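Local coordinates for NleG5-1 effector (Enterobacteria phage YYZ-2008, PDB 5VGC), which probably acts as a ubiquitin-protein transferase effector whose C-terminal region belongs to the RING clan, and binds calcium ions, at residues Q114-E117 / L118-I122; A181-P184 / L185-E188. The protein carries 1 engineered substitution. One frame throughout, in Å; residues are numbered along the deposited sequence.

Interaction 1 (Q114-E117 / L118-I122); sequences QLEE and LLDKI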
loop_
_atom_site.group_PDB
_atom_site.type_symbol
_atom_site.label_atom_id
_atom_site.label_comp_id
_atom_site.label_asym_id
_atom_site.label_seq_id
_atom_site.Cartn_x
_atom_site.Cartn_y
_atom_site.Cartn_z
ATOM N N GLN A 114 -7.871 -7.951 14.018
ATOM C CA GLN A 114 -8.051 -9.422 13.932
ATOM C C GLN A 114 -7.271 -10.213 15.037
ATOM O O GLN A 114 -7.502 -11.429 15.288
ATOM C CB GLN A 114 -7.523 -9.857 12.577
ATOM C CG GLN A 114 -8.283 -9.295 11.395
ATOM C CD GLN A 114 -7.690 -9.692 10.066
ATOM O OE1 GLN A 114 -6.606 -10.286 9.998
ATOM N NE2 GLN A 114 -8.400 -9.370 8.992
ATOM N N LEU A 115 -6.343 -9.505 15.656
ATOM C CA LEU A 115 -5.346 -10.153 16.494
ATOM C C LEU A 115 -5.913 -10.959 17.673
ATOM O O LEU A 115 -5.549 -12.136 17.879
ATOM C CB LEU A 115 -4.331 -9.127 17.021
ATOM C CG LEU A 115 -3.077 -9.694 17.640
ATOM C CD1 LEU A 115 -2.188 -10.348 16.583
ATOM C CD2 LEU A 115 -2.312 -8.590 18.353
ATOM N N GLU A 116 -6.790 -10.307 18.447
ATOM C CA GLU A 116 -7.342 -10.884 19.681
ATOM C C GLU A 116 -8.155 -12.157 19.385
ATOM O O GLU A 116 -7.959 -13.188 20.047
ATOM C CB GLU A 116 -8.165 -9.845 20.467
ATOM C CG GLU A 116 -7.427 -9.188 21.629
ATOM C CD GLU A 116 -7.837 -9.771 22.980
ATOM O OE1 GLU A 116 -7.662 -10.995 23.175
ATOM O OE2 GLU A 116 -8.338 -9.012 23.845
ATOM N N GLU A 117 -9.028 -12.069 18.385
ATOM C CA GLU A 117 -9.744 -13.218 17.843
ATOM C C GLU A 117 -8.803 -14.386 17.427
ATOM O O GLU A 117 -9.026 -15.565 17.790
ATOM C CB GLU A 117 -10.636 -12.745 16.680
ATOM C CG GLU A 117 -11.234 -13.834 15.788
ATOM C CD GLU A 117 -12.508 -13.440 15.061
ATOM O OE1 GLU A 117 -13.131 -12.428 15.450
ATOM O OE2 GLU A 117 -12.881 -14.167 14.110
ATOM N N LEU A 118 -7.747 -14.053 16.693
ATOM C CA LEU A 118 -6.789 -15.046 16.218
ATOM C C LEU A 118 -6.043 -15.737 17.392
ATOM O O LEU A 118 -5.931 -16.998 17.457
ATOM C CB LEU A 118 -5.808 -14.379 15.252
ATOM C CG LEU A 118 -4.764 -15.205 14.530
ATOM C CD1 LEU A 118 -5.394 -16.397 13.840
ATOM C CD2 LEU A 118 -4.101 -14.300 13.512
ATOM N N LEU A 119 -5.543 -14.910 18.310
ATOM C CA LEU A 119 -4.877 -15.418 19.508
ATOM C C LEU A 119 -5.817 -16.277 20.364
ATOM O O LEU A 119 -5.429 -17.373 20.843
ATOM C CB LEU A 119 -4.307 -14.262 20.339
ATOM C CG LEU A 119 -3.101 -13.540 19.733
ATOM C CD1 LEU A 119 -2.707 -12.373 20.605
ATOM C CD2 LEU A 119 -1.903 -14.470 19.573
ATOM N N ASP A 120 -7.045 -15.794 20.538
ATOM C CA ASP A 120 -8.075 -16.584 21.232
ATOM C C ASP A 120 -8.299 -17.918 20.535
ATOM O O ASP A 120 -8.372 -18.964 21.215
ATOM C CB ASP A 120 -9.418 -15.820 21.366
ATOM C CG ASP A 120 -9.401 -14.785 22.490
ATOM O OD1 ASP A 120 -8.416 -14.713 23.257
ATOM O OD2 ASP A 120 -10.389 -14.026 22.614
ATOM N N LYS A 121 -8.400 -17.908 19.203
ATOM C CA LYS A 121 -8.584 -19.186 18.511
ATOM C C LYS A 121 -7.382 -20.104 18.677
ATOM O O LYS A 121 -7.559 -21.325 18.880
ATOM C CB LYS A 121 -8.935 -19.039 17.046
ATOM C CG LYS A 121 -9.291 -20.374 16.416
ATOM C CD LYS A 121 -10.200 -20.211 15.226
ATOM C CE LYS A 121 -10.661 -21.572 14.733
ATOM N NZ LYS A 121 -11.149 -21.415 13.327
ATOM N N ILE A 122 -6.170 -19.553 18.611
ATOM C CA ILE A 122 -4.993 -20.406 18.886
ATOM C C ILE A 122 -5.159 -21.042 20.277
ATOM O O ILE A 122 -5.141 -22.299 20.436
ATOM C CB ILE A 122 -3.666 -19.628 18.760
ATOM C CG1 ILE A 122 -3.376 -19.391 17.273
ATOM C CG2 ILE A 122 -2.513 -20.385 19.418
ATOM C CD1 ILE A 122 -2.264 -18.405 17.002
#
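A chi1 of -167° swings CG of L115 away from its own N, and one of -70° sets CG of L119 opposite its carbonyl carbon; the two leucine side chains then run side by side and point the same way. This is i to i+4 packing on one face of the alpha-helix 111-125: CG of L115 sits 4.0 Å from CD1 of L119. L119 also folds back over the preceding turn, where its CG comes 3.4 Å from O of L115. The buried L118 takes a different direction, and together with I122 it packs on V177 of helix 170-178, seating the helix on its neighbour.

On the exposed side, the carboxylates of E116 and D120 approach each other with their planes 73° apart. OE1 of E116 is modelled 3.8 Å from OD1 of D120, a tentative placement because E116 is poorly ordered. D120 OD1 has a hydrogen bond to a glycerol, probably from the crystallisation liquor. K121 extends out from the side of the helix, its NZ hydrogen-bonded to O of V192.

Beneath the side chains, the i to i+4 backbone bonds are regular from L118 N to K121 N. L118 N bonds to O of Q114 at 3.0 Å, and K121 N reaches O of E117 at 2.8 Å.

Interaction 2 (A181-P184 / L185-E188); sequences AAHP and LSRE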
loop_
_atom_site.group_PDB
_atom_site.type_symbol
_atom_site.label_atom_id
_atom_site.label_comp_id
_atom_site.label_asym_id
_atom_site.label_seq_id
_atom_site.Cartn_x
_atom_site.Cartn_y
_atom_site.Cartn_z
ATOM N N ALA A 181 3.991 -12.278 10.695
ATOM C CA ALA A 181 4.844 -13.002 9.747
ATOM C C ALA A 181 3.988 -13.852 8.830
ATOM O O ALA A 181 2.880 -14.294 9.195
ATOM C CB ALA A 181 5.829 -13.904 10.468
ATOM N N ALA A 182 4.526 -14.087 7.634
ATOM C CA ALA A 182 3.866 -14.886 6.627
ATOM C C ALA A 182 3.816 -16.381 7.038
ATOM O O ALA A 182 4.628 -16.859 7.833
ATOM C CB ALA A 182 4.598 -14.709 5.313
ATOM N N HIS A 183 2.843 -17.097 6.483
ATOM C CA HIS A 183 2.697 -18.535 6.694
ATOM C C HIS A 183 3.947 -19.184 6.133
ATOM O O HIS A 183 4.294 -18.931 4.971
ATOM C CB HIS A 183 1.433 -19.054 5.968
ATOM C CG HIS A 183 1.091 -20.477 6.275
ATOM N ND1 HIS A 183 1.921 -21.529 5.962
ATOM C CD2 HIS A 183 0.004 -21.027 6.862
ATOM C CE1 HIS A 183 1.373 -22.664 6.354
ATOM N NE2 HIS A 183 0.210 -22.386 6.906
ATOM N N PRO A 184 4.646 -20.015 6.943
ATOM C CA PRO A 184 5.950 -20.542 6.474
ATOM C C PRO A 184 5.946 -21.321 5.153
ATOM O O PRO A 184 6.978 -21.375 4.501
ATOM C CB PRO A 184 6.441 -21.399 7.646
ATOM C CG PRO A 184 5.255 -21.587 8.535
ATOM C CD PRO A 184 4.393 -20.375 8.346
ATOM N N LEU A 185 4.816 -21.901 4.765
ATOM C CA LEU A 185 4.674 -22.608 3.483
ATOM C C LEU A 185 4.090 -21.726 2.379
ATOM O O LEU A 185 4.758 -21.442 1.382
ATOM C CB LEU A 185 3.813 -23.864 3.655
ATOM C CG LEU A 185 4.407 -25.042 4.440
ATOM C CD1 LEU A 185 3.408 -26.193 4.527
ATOM C CD2 LEU A 185 5.701 -25.495 3.788
ATOM N N SER A 186 2.852 -21.288 2.546
ATOM C CA SER A 186 2.165 -20.551 1.478
ATOM C C SER A 186 2.577 -19.079 1.366
ATOM O O SER A 186 2.305 -18.444 0.340
ATOM C CB SER A 186 0.635 -20.659 1.643
ATOM O OG SER A 186 0.167 -19.902 2.738
ATOM N N ARG A 187 3.214 -18.544 2.414
ATOM C CA ARG A 187 3.539 -17.111 2.530
ATOM C C ARG A 187 2.311 -16.167 2.563
ATOM O O ARG A 187 2.453 -14.949 2.403
ATOM C CB ARG A 187 4.543 -16.655 1.473
ATOM C CG ARG A 187 5.588 -17.682 1.112
ATOM C CD ARG A 187 6.439 -18.152 2.256
ATOM N NE ARG A 187 7.280 -17.089 2.799
ATOM C CZ ARG A 187 8.027 -17.181 3.905
ATOM N NH1 ARG A 187 8.063 -18.307 4.637
ATOM N NH2 ARG A 187 8.757 -16.132 4.298
ATOM N N GLU A 188 1.119 -16.724 2.794
ATOM C CA GLU A 188 -0.090 -15.936 2.955
ATOM C C GLU A 188 -0.093 -15.379 4.378
ATOM O O GLU A 188 0.675 -15.826 5.245
ATOM C CB GLU A 188 -1.336 -16.811 2.773
ATOM C CG GLU A 188 -1.479 -17.448 1.400
ATOM C CD GLU A 188 -2.512 -18.572 1.340
ATOM O OE1 GLU A 188 -2.770 -19.218 2.360
ATOM O OE2 GLU A 188 -3.079 -18.824 0.251
#
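H183 and L185 meet at the edge of the imidazole: L185 N donates to ND1 of H183 over 3.2 Å, and the nitrogen lies within 3° of the ring plane. The ring swings back over the chain that follows because CG is anti to the backbone N (chi1 -172°), and it is the buried heart of a six-residue beta-bulge loop between helix 170-178 and strand 195-196, in the region related to RING domains.

Two backbone bonds define the motif around this histidine. H183 N donates to O of E188 at 2.8 Å, while R187 N closes a five-residue alpha-turn onto O of H183, also at 2.8 Å. The chain turns through P184-S186, and R187, left-handed in its backbone, makes the bulge. Next to CB of H183, OG of S186 accepts a weak bond from E188 N in an ST turn, and donates another weak one to OE1 of E188, whose stronger partner is M160 N.

The outer side is held more loosely. Bends at chi2 and chi3 bring NH1 of R187 back to O of P184, a long bond of 3.3 Å; the oxygen lies in the guanidinium plane, but the nitrogen stands well above the carbonyl plane, away from a lone pair. CB of A182 lies over one face of the guanidinium, offset toward the rim, and the A182 side chain is about 5 Å from a bound calcium ion. L185 is exposed overall, though its side chain leans on N158 and M166.

Since NE2 of H183 bonds to the carbonyl O of R157 while ND1 accepts from L185 N, the imidazole is fixed in rotation at both nitrogens, consistent with a neutral ring protonated on NE2.

Overall arrangement
From the N terminus, interaction 1 comes first, entirely within helix 111-125, and interaction 2 follows in the loop after helix 170-178. The two lie in series, neither nested nor crossed, with centres about 17 Å apart and nearest atoms about 8 Å apart. Neither encloses a long loop: 114-122 is successive helical turns, whereas 181-188 closes a turn upon itself. Helix 170-178 is the common neighbour. V177 takes side chains of interaction 1, and L176 receives A181 and P184 of interaction 2. Beyond it, interaction 2 also reaches strands 152-157 and 164-169, while interaction 1 touches V192 in the loop leading to strand 195-196.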